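Glycosyl hydrolases family 2, sugar binding domain protein (Bacteroides uniformis str. 3978 T3 ii, PDB 6D1P) is a gut bacterial beta-glucuronidase of glycosyl hydrolase family 2, which probably hydrolyses O-glycosidic bonds that link glucuronic acid to its partners. Local coordinates at residues C72-D77 and N185-L190; E110-G115 and Y191-L196; L654-V659 and N687-T692. All blocks are in the same frame, centred on the assembly; numbering follows the deposited sequence.

Contact 1 of 3, residues C72-D77 and N185-L190; sequences CFNAED and NLYGGL. With K (potassium ion), chain J.
Phe73 lays one face of its ring against the backbone of Gly188 and Gly189. The Gly189 N sits over the ring centre, and the Gly188 CA makes a CH-pi contact 4.1 Å from the centroid of the Phe73 ring. The missing side chain of Gly188 lets the ring lie this close. The Phe73 N also donates to the Gly188 O at 2.8 Å. Asn74 turns its CG beside its own backbone N (chi1 -45°), which carries the amide across to the other loop. There the Asn74 OD1 accepts the N-H of Gly188, N to OD1 3.3 Å, nearly end-on to its C=O bond. The Asn74 ND2 donates to the Asp77 OD1 at 3.0 Å and also to the Tyr86 O, so both ends of the amide are held. The Tyr187 ring meets the Asn74 CB at its edge, with the ring and amide planes 34° apart. The Cys72 SG approaches the same ring obliquely, 3.6 Å from the Tyr187 CD1. The Tyr187 OH reaches out to Asp333, one of the residues at a sodium site. The Asp77 carboxylate makes a salt bridge with Arg39, and its carbonyl O binds a potassium ion, along with Ala78, Asp80 and Val83. This is a buried loop-to-loop contact within the sugar binding domain of family 2, built on a type I beta turn from Cys72 to Ala75 beside a potassium site.

Contact 2 of 3, residues E110-G115 and Y191-L196; sequences EFEGAG and YRYVNL
The Tyr191 ring has the Ala114 CA over one face, offset toward the rim, while its OH reaches past the Gly115 CA. The Phe111 ring carries the Val194 CG1 over one face, and its CD2 lies 3.8 Å from the Val194 CG2. These two side chains run side by side on one face of the sheet. At the edge of the Tyr193 ring, in its plane, stands the Glu112 OE1, with the carboxylate turned 86° from the ring. Both tyrosine hydroxyls bond outside the contact, Tyr191 OH to the Gly133 O and Tyr193 OH to the Glu343 N.

The Arg192 guanidinium meets the Glu112 O at its edge. Its NH1 donates at 2.9 Å to the Glu112 O, within both the guanidinium and carbonyl planes. The chain is extended from CG to NE, and a salt bridge from NH2 to Glu332 ties the loop after strand 106-111 to the TIM barrel domain. The Arg192 CD fills the place where a side chain at Gly113 would clash.

Strands 106-111 and 194-199 are antiparallel neighbours in a four-stranded sheet of the sugar binding domain, a jelly-roll-like beta sandwich in family 2. The two segments continue past the paired strands as loops. Glu110 and Asn195 form the hydrogen-bonded pair. The Glu110 N donates to the Asn195 O at 2.8 Å, and the Asn195 N donates back to the Glu110 O. Beyond it the Glu112 N reaches the Tyr193 O at 3.1 Å, and the Arg192 N reaches the Gly113 O at 3.2 Å.

The Asn195 ND2 donates to the Glu112 OE2 at 3.1 Å, on the anti side and 30° out of the carboxylate plane. Water 2 bridges the Glu112 OE2 and the Asn195 OD1. The Glu110 carboxylate makes a salt bridge with Lys28 and accepts the N-H of Ile23.

Contact 3 of 3, residues L654-V659 and N687-T692; sequences LFVNGV and NKITAT
Asn657 grips the neighbouring strand with both ends of its amide. Its CG stands beside its own backbone N (chi1 -71°), and this swings the amide over Asn687 and Lys688. The Asn657 OD1 accepts the N-H of Lys688, N to OD1 2.9 Å, while the Asn657 N donates to the Lys688 O at 2.8 Å. These two bonds close a ring through one side chain and two backbones. The Asn657 ND2 donates to the Asn687 OD1 at 3.2 Å, with the two amide planes 25° apart. The Asn687 ND2 donates in turn to the Arg683 O. With an alanine in its place, the Lys688 N would probably lose its acceptor and the Asn687 OD1 one of its donors.

Phe655 pairs with Thr690 through two backbone bonds, the Phe655 N lying 2.6 Å from the Thr690 O. The Thr690 OG1 sits between its own backbone N and carbonyl carbon (chi1 65°), which brings it 3.1 Å from the Phe655 CB. The Thr692 OG1 lies at the edge of the phenyl ring and bonds Asp701. On the other face the Leu654 CD1 lies 3.9 Å from the Ile689 CG2, next to the Ala691 CB. The Val656 CG2 and the Ile689 CG1 run side by side.

Strands 651-656 and 685-695 are antiparallel neighbours in a five-stranded mixed sheet, consistent with an E-set-like domain. A type I' turn from Val656 to Val659 then starts a hairpin with strand 659-665. Leu654, Val656, Ile689 and Ala691 form an apolar face, and Phe655 and Thr690 lie on the opposite one. Backbone bonds run along the strands between them, and the Asn657 amide extends the pairing beyond the last bridge.

Overall arrangement
From the N terminus, the chain first passes 72-77 and then 110-115. It returns much later at 185-190 and runs straight on into 191-196. Contact 1 closes a loop of 107 residues and joins the loop after strand 65-67 to the loop before strand 194-199. Contact 2 closes one of 75 and joins strands 106-111 and 194-199. The two cross because their segments alternate. They also touch, through a probable hydrogen bond from Gly189 to Gly115 and packing of Leu190 on Ala114 and Phe111. Contact 3 follows in series. It closes a short loop of 27 residues and joins strands 651-656 and 685-695 in the DUF4982 region. Its centre lies about 47 Å from that of contact 1 and about 52 Å from that of contact 2.

Contact 1 of 3, residues C72-D77 and N185-L190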
# COMPACT_ATOMS: atom_id res chain seq x y z
N CYS A 72 5.70 12.50 -5.40
CA CYS A 72 6.40 11.22 -5.43
C CYS A 72 5.64 10.18 -4.62
O CYS A 72 5.21 10.47 -3.50
CB CYS A 72 7.83 11.40 -4.88
SG CYS A 72 8.76 9.88 -4.75
N PHE A 73 5.50 8.97 -5.19
CA PHE A 73 4.83 7.87 -4.49
C PHE A 73 5.44 7.61 -3.12
O PHE A 73 4.77 7.09 -2.22
CB PHE A 73 4.93 6.55 -5.28
CG PHE A 73 4.20 6.53 -6.60
CD1 PHE A 73 3.56 7.65 -7.10
CD2 PHE A 73 4.19 5.36 -7.35
CE1 PHE A 73 2.90 7.60 -8.31
CE2 PHE A 73 3.54 5.30 -8.56
CZ PHE A 73 2.89 6.42 -9.05
N ASN A 74 6.72 7.93 -2.94
CA ASN A 74 7.47 7.39 -1.81
C ASN A 74 7.99 8.51 -0.91
O ASN A 74 8.98 8.33 -0.19
CB ASN A 74 8.61 6.51 -2.32
CG ASN A 74 8.16 5.56 -3.42
OD1 ASN A 74 8.45 5.78 -4.59
ND2 ASN A 74 7.44 4.48 -3.05
N ALA A 75 7.29 9.66 -0.94
CA ALA A 75 7.64 10.81 -0.11
C ALA A 75 7.86 10.41 1.34
O ALA A 75 8.72 10.98 2.02
CB ALA A 75 6.54 11.87 -0.22
N GLU A 76 7.10 9.45 1.84
CA GLU A 76 7.31 9.01 3.21
C GLU A 76 7.72 7.56 3.33
O GLU A 76 8.53 7.23 4.21
CB GLU A 76 6.04 9.24 4.05
CG GLU A 76 6.00 10.59 4.74
CD GLU A 76 5.00 10.64 5.91
OE1 GLU A 76 4.91 11.72 6.56
OE2 GLU A 76 4.32 9.61 6.17
N ASP A 77 7.18 6.66 2.50
CA ASP A 77 7.39 5.25 2.78
C ASP A 77 8.79 4.76 2.38
O ASP A 77 9.16 3.64 2.76
CB ASP A 77 6.27 4.38 2.16
CG ASP A 77 6.39 4.18 0.63
OD1 ASP A 77 7.24 4.78 -0.05
OD2 ASP A 77 5.59 3.40 0.08
N ASN A 185 16.34 4.13 -4.21
CA ASN A 185 14.96 3.79 -4.57
C ASN A 185 14.74 4.09 -6.04
O ASN A 185 15.24 5.09 -6.56
CB ASN A 185 13.94 4.57 -3.75
CG ASN A 185 14.05 4.30 -2.25
OD1 ASN A 185 14.48 5.17 -1.49
ND2 ASN A 185 13.62 3.12 -1.83
N LEU A 186 14.00 3.19 -6.72
CA LEU A 186 13.42 3.47 -8.04
C LEU A 186 12.09 4.16 -7.77
O LEU A 186 11.04 3.52 -7.69
CB LEU A 186 13.24 2.19 -8.86
CG LEU A 186 14.42 1.61 -9.67
CD1 LEU A 186 15.67 1.40 -8.82
CD2 LEU A 186 14.01 0.28 -10.35
N TYR A 187 12.16 5.48 -7.65
CA TYR A 187 11.03 6.29 -7.23
C TYR A 187 9.91 6.28 -8.27
O TYR A 187 10.13 6.14 -9.46
CB TYR A 187 11.49 7.72 -6.97
CG TYR A 187 12.13 7.93 -5.62
CD1 TYR A 187 11.47 7.53 -4.46
CD2 TYR A 187 13.39 8.52 -5.49
CE1 TYR A 187 12.03 7.73 -3.21
CE2 TYR A 187 13.97 8.73 -4.23
CZ TYR A 187 13.28 8.32 -3.10
OH TYR A 187 13.80 8.51 -1.83
N GLY A 188 8.68 6.47 -7.79
CA GLY A 188 7.51 6.54 -8.66
C GLY A 188 6.87 7.91 -8.62
O GLY A 188 6.93 8.61 -7.60
N GLY A 189 6.24 8.29 -9.74
CA GLY A 189 5.37 9.44 -9.81
C GLY A 189 5.94 10.57 -10.65
O GLY A 189 6.99 10.45 -11.29
N LEU A 190 5.22 11.70 -10.65
CA LEU A 190 5.59 12.89 -11.42
C LEU A 190 6.45 13.78 -10.53
O LEU A 190 6.07 14.87 -10.08
CB LEU A 190 4.33 13.61 -11.92
CG LEU A 190 3.45 12.74 -12.83
CD1 LEU A 190 2.06 13.31 -12.98
CD2 LEU A 190 4.10 12.53 -14.21
K K J . 10.88 1.65 3.78
O HOH W 1 11.59 0.16 1.45

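Contact 2 of 3, residues E110-G115 and Y191-L196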
# COMPACT_ATOMS: atom_id res chain seq x y z
N GLU A 110 5.13 18.46 -21.47
CA GLU A 110 6.55 18.18 -21.36
C GLU A 110 6.82 17.59 -19.99
O GLU A 110 6.34 18.12 -18.98
CB GLU A 110 7.37 19.45 -21.56
CG GLU A 110 8.16 19.51 -22.83
CD GLU A 110 9.22 20.59 -22.78
OE1 GLU A 110 9.36 21.22 -21.70
OE2 GLU A 110 9.91 20.79 -23.79
N PHE A 111 7.60 16.52 -19.95
CA PHE A 111 7.94 15.82 -18.71
C PHE A 111 9.44 15.94 -18.49
O PHE A 111 10.22 15.36 -19.25
CB PHE A 111 7.51 14.36 -18.77
CG PHE A 111 6.04 14.16 -18.94
CD1 PHE A 111 5.49 14.14 -20.20
CD2 PHE A 111 5.22 14.01 -17.85
CE1 PHE A 111 4.14 13.97 -20.37
CE2 PHE A 111 3.86 13.84 -18.00
CZ PHE A 111 3.31 13.82 -19.26
N GLU A 112 9.83 16.69 -17.46
CA GLU A 112 11.25 16.76 -17.13
C GLU A 112 11.72 15.49 -16.43
O GLU A 112 12.93 15.27 -16.33
CB GLU A 112 11.54 17.99 -16.27
CG GLU A 112 11.12 19.28 -16.96
CD GLU A 112 11.52 20.54 -16.20
OE1 GLU A 112 12.12 20.44 -15.12
OE2 GLU A 112 11.21 21.64 -16.70
N GLY A 113 10.78 14.67 -15.95
CA GLY A 113 11.13 13.38 -15.40
C GLY A 113 9.97 12.74 -14.67
O GLY A 113 9.32 13.40 -13.86
N ALA A 114 9.70 11.47 -14.93
CA ALA A 114 8.65 10.75 -14.23
C ALA A 114 9.04 9.28 -14.18
O ALA A 114 9.54 8.73 -15.16
CB ALA A 114 7.30 10.92 -14.93
N GLY A 115 8.78 8.63 -13.04
CA GLY A 115 9.18 7.25 -12.83
C GLY A 115 8.01 6.29 -12.66
O GLY A 115 6.95 6.67 -12.15
N TYR A 191 7.64 13.28 -10.27
CA TYR A 191 8.51 13.91 -9.29
C TYR A 191 9.37 15.00 -9.90
O TYR A 191 10.12 15.65 -9.17
CB TYR A 191 9.37 12.86 -8.60
CG TYR A 191 10.00 11.79 -9.49
CD1 TYR A 191 10.99 12.11 -10.42
CD2 TYR A 191 9.64 10.44 -9.35
CE1 TYR A 191 11.58 11.13 -11.21
CE2 TYR A 191 10.22 9.47 -10.12
CZ TYR A 191 11.19 9.81 -11.06
OH TYR A 191 11.78 8.83 -11.83
N ARG A 192 9.28 15.23 -11.20
CA ARG A 192 9.84 16.42 -11.82
C ARG A 192 8.72 17.14 -12.55
O ARG A 192 7.70 16.54 -12.90
CB ARG A 192 10.97 16.12 -12.80
CG ARG A 192 12.18 15.53 -12.17
CD ARG A 192 13.28 15.41 -13.20
NE ARG A 192 14.33 14.53 -12.73
CZ ARG A 192 15.13 13.84 -13.52
NH1 ARG A 192 15.00 13.94 -14.83
NH2 ARG A 192 16.07 13.04 -13.01
N TYR A 193 8.96 18.43 -12.78
CA TYR A 193 7.94 19.31 -13.31
C TYR A 193 7.35 18.79 -14.61
O TYR A 193 8.05 18.24 -15.47
CB TYR A 193 8.53 20.70 -13.54
CG TYR A 193 8.88 21.41 -12.25
CD1 TYR A 193 7.89 21.68 -11.30
CD2 TYR A 193 10.19 21.80 -11.98
CE1 TYR A 193 8.20 22.31 -10.12
CE2 TYR A 193 10.50 22.45 -10.81
CZ TYR A 193 9.51 22.70 -9.88
OH TYR A 193 9.82 23.33 -8.69
N VAL A 194 6.04 18.98 -14.74
CA VAL A 194 5.33 18.82 -16.00
C VAL A 194 4.98 20.22 -16.50
O VAL A 194 4.54 21.07 -15.72
CB VAL A 194 4.06 17.96 -15.82
CG1 VAL A 194 3.39 17.74 -17.15
CG2 VAL A 194 4.44 16.62 -15.21
N ASN A 195 5.20 20.44 -17.80
CA ASN A 195 5.02 21.74 -18.43
C ASN A 195 4.00 21.65 -19.55
O ASN A 195 4.00 20.70 -20.33
CB ASN A 195 6.34 22.27 -18.99
CG ASN A 195 7.42 22.32 -17.95
OD1 ASN A 195 7.21 22.85 -16.85
ND2 ASN A 195 8.58 21.74 -18.27
N LEU A 196 3.12 22.65 -19.62
CA LEU A 196 2.28 22.87 -20.80
C LEU A 196 3.01 23.82 -21.74
O LEU A 196 3.46 24.90 -21.32
CB LEU A 196 0.93 23.45 -20.38
CG LEU A 196 -0.08 23.69 -21.50
CD1 LEU A 196 -0.47 22.37 -22.16
CD2 LEU A 196 -1.31 24.40 -20.92
O HOH W 2 9.77 23.69 -15.33
O HOH W 3 7.90 15.16 -15.45

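Contact 3 of 3, residues L654-V659 and N687-T692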
# COMPACT_ATOMS: atom_id res chain seq x y z
N LEU A 654 42.94 28.70 20.22
CA LEU A 654 41.93 28.03 21.00
C LEU A 654 41.90 28.62 22.40
O LEU A 654 42.95 28.93 22.98
CB LEU A 654 42.21 26.53 21.07
CG LEU A 654 41.06 25.70 21.64
CD1 LEU A 654 39.91 25.66 20.63
CD2 LEU A 654 41.51 24.31 22.04
N PHE A 655 40.70 28.77 22.94
CA PHE A 655 40.52 29.19 24.32
C PHE A 655 39.62 28.18 25.01
O PHE A 655 38.58 27.80 24.46
CB PHE A 655 39.90 30.59 24.44
CG PHE A 655 40.60 31.65 23.63
CD1 PHE A 655 41.55 32.47 24.21
CD2 PHE A 655 40.24 31.87 22.31
CE1 PHE A 655 42.18 33.47 23.47
CE2 PHE A 655 40.87 32.86 21.56
CZ PHE A 655 41.83 33.66 22.14
N VAL A 656 40.01 27.75 26.20
CA VAL A 656 39.22 26.85 27.02
C VAL A 656 38.95 27.54 28.35
O VAL A 656 39.89 27.89 29.08
CB VAL A 656 39.93 25.50 27.21
CG1 VAL A 656 39.06 24.56 28.05
CG2 VAL A 656 40.23 24.91 25.86
N ASN A 657 37.66 27.75 28.66
CA ASN A 657 37.24 28.39 29.91
C ASN A 657 37.96 29.72 30.14
O ASN A 657 38.40 30.04 31.24
CB ASN A 657 37.44 27.43 31.10
CG ASN A 657 36.46 26.27 31.08
OD1 ASN A 657 35.35 26.38 30.55
ND2 ASN A 657 36.85 25.15 31.69
N GLY A 658 38.08 30.51 29.06
CA GLY A 658 38.78 31.78 29.10
C GLY A 658 40.29 31.71 28.95
O GLY A 658 40.90 32.73 28.60
N VAL A 659 40.90 30.56 29.18
CA VAL A 659 42.36 30.40 29.18
C VAL A 659 42.84 30.04 27.77
O VAL A 659 42.53 28.96 27.26
CB VAL A 659 42.79 29.33 30.18
CG1 VAL A 659 44.31 29.18 30.17
CG2 VAL A 659 42.24 29.65 31.56
N ASN A 687 31.81 23.18 30.12
CA ASN A 687 33.06 23.76 29.68
C ASN A 687 32.80 24.64 28.46
O ASN A 687 32.05 24.24 27.56
CB ASN A 687 34.09 22.69 29.32
CG ASN A 687 34.58 21.94 30.52
OD1 ASN A 687 35.66 22.22 31.04
ND2 ASN A 687 33.80 20.97 30.99
N LYS A 688 33.39 25.83 28.44
CA LYS A 688 33.31 26.70 27.28
C LYS A 688 34.61 26.59 26.49
O LYS A 688 35.70 26.65 27.07
CB LYS A 688 33.04 28.14 27.68
CG LYS A 688 32.64 29.03 26.52
CD LYS A 688 32.06 30.35 27.03
CE LYS A 688 32.83 31.54 26.48
NZ LYS A 688 32.60 32.79 27.31
N ILE A 689 34.48 26.37 25.19
CA ILE A 689 35.61 26.21 24.29
C ILE A 689 35.39 27.17 23.14
O ILE A 689 34.36 27.10 22.47
CB ILE A 689 35.76 24.77 23.78
CG1 ILE A 689 36.30 23.87 24.89
CG2 ILE A 689 36.67 24.72 22.56
CD1 ILE A 689 35.65 22.51 24.95
N THR A 690 36.33 28.08 22.94
CA THR A 690 36.22 29.03 21.84
C THR A 690 37.48 28.98 21.01
O THR A 690 38.53 28.53 21.45
CB THR A 690 35.99 30.45 22.35
OG1 THR A 690 37.16 30.87 23.07
CG2 THR A 690 34.77 30.51 23.26
N ALA A 691 37.35 29.50 19.79
CA ALA A 691 38.44 29.55 18.84
C ALA A 691 38.37 30.84 18.06
O ALA A 691 37.28 31.33 17.74
CB ALA A 691 38.41 28.36 17.86
N THR A 692 39.54 31.39 17.76
CA THR A 692 39.65 32.52 16.85
C THR A 692 40.68 32.19 15.78
O THR A 692 41.80 31.76 16.08
CB THR A 692 40.01 33.80 17.61
OG1 THR A 692 38.98 34.09 18.56
CG2 THR A 692 40.15 34.96 16.64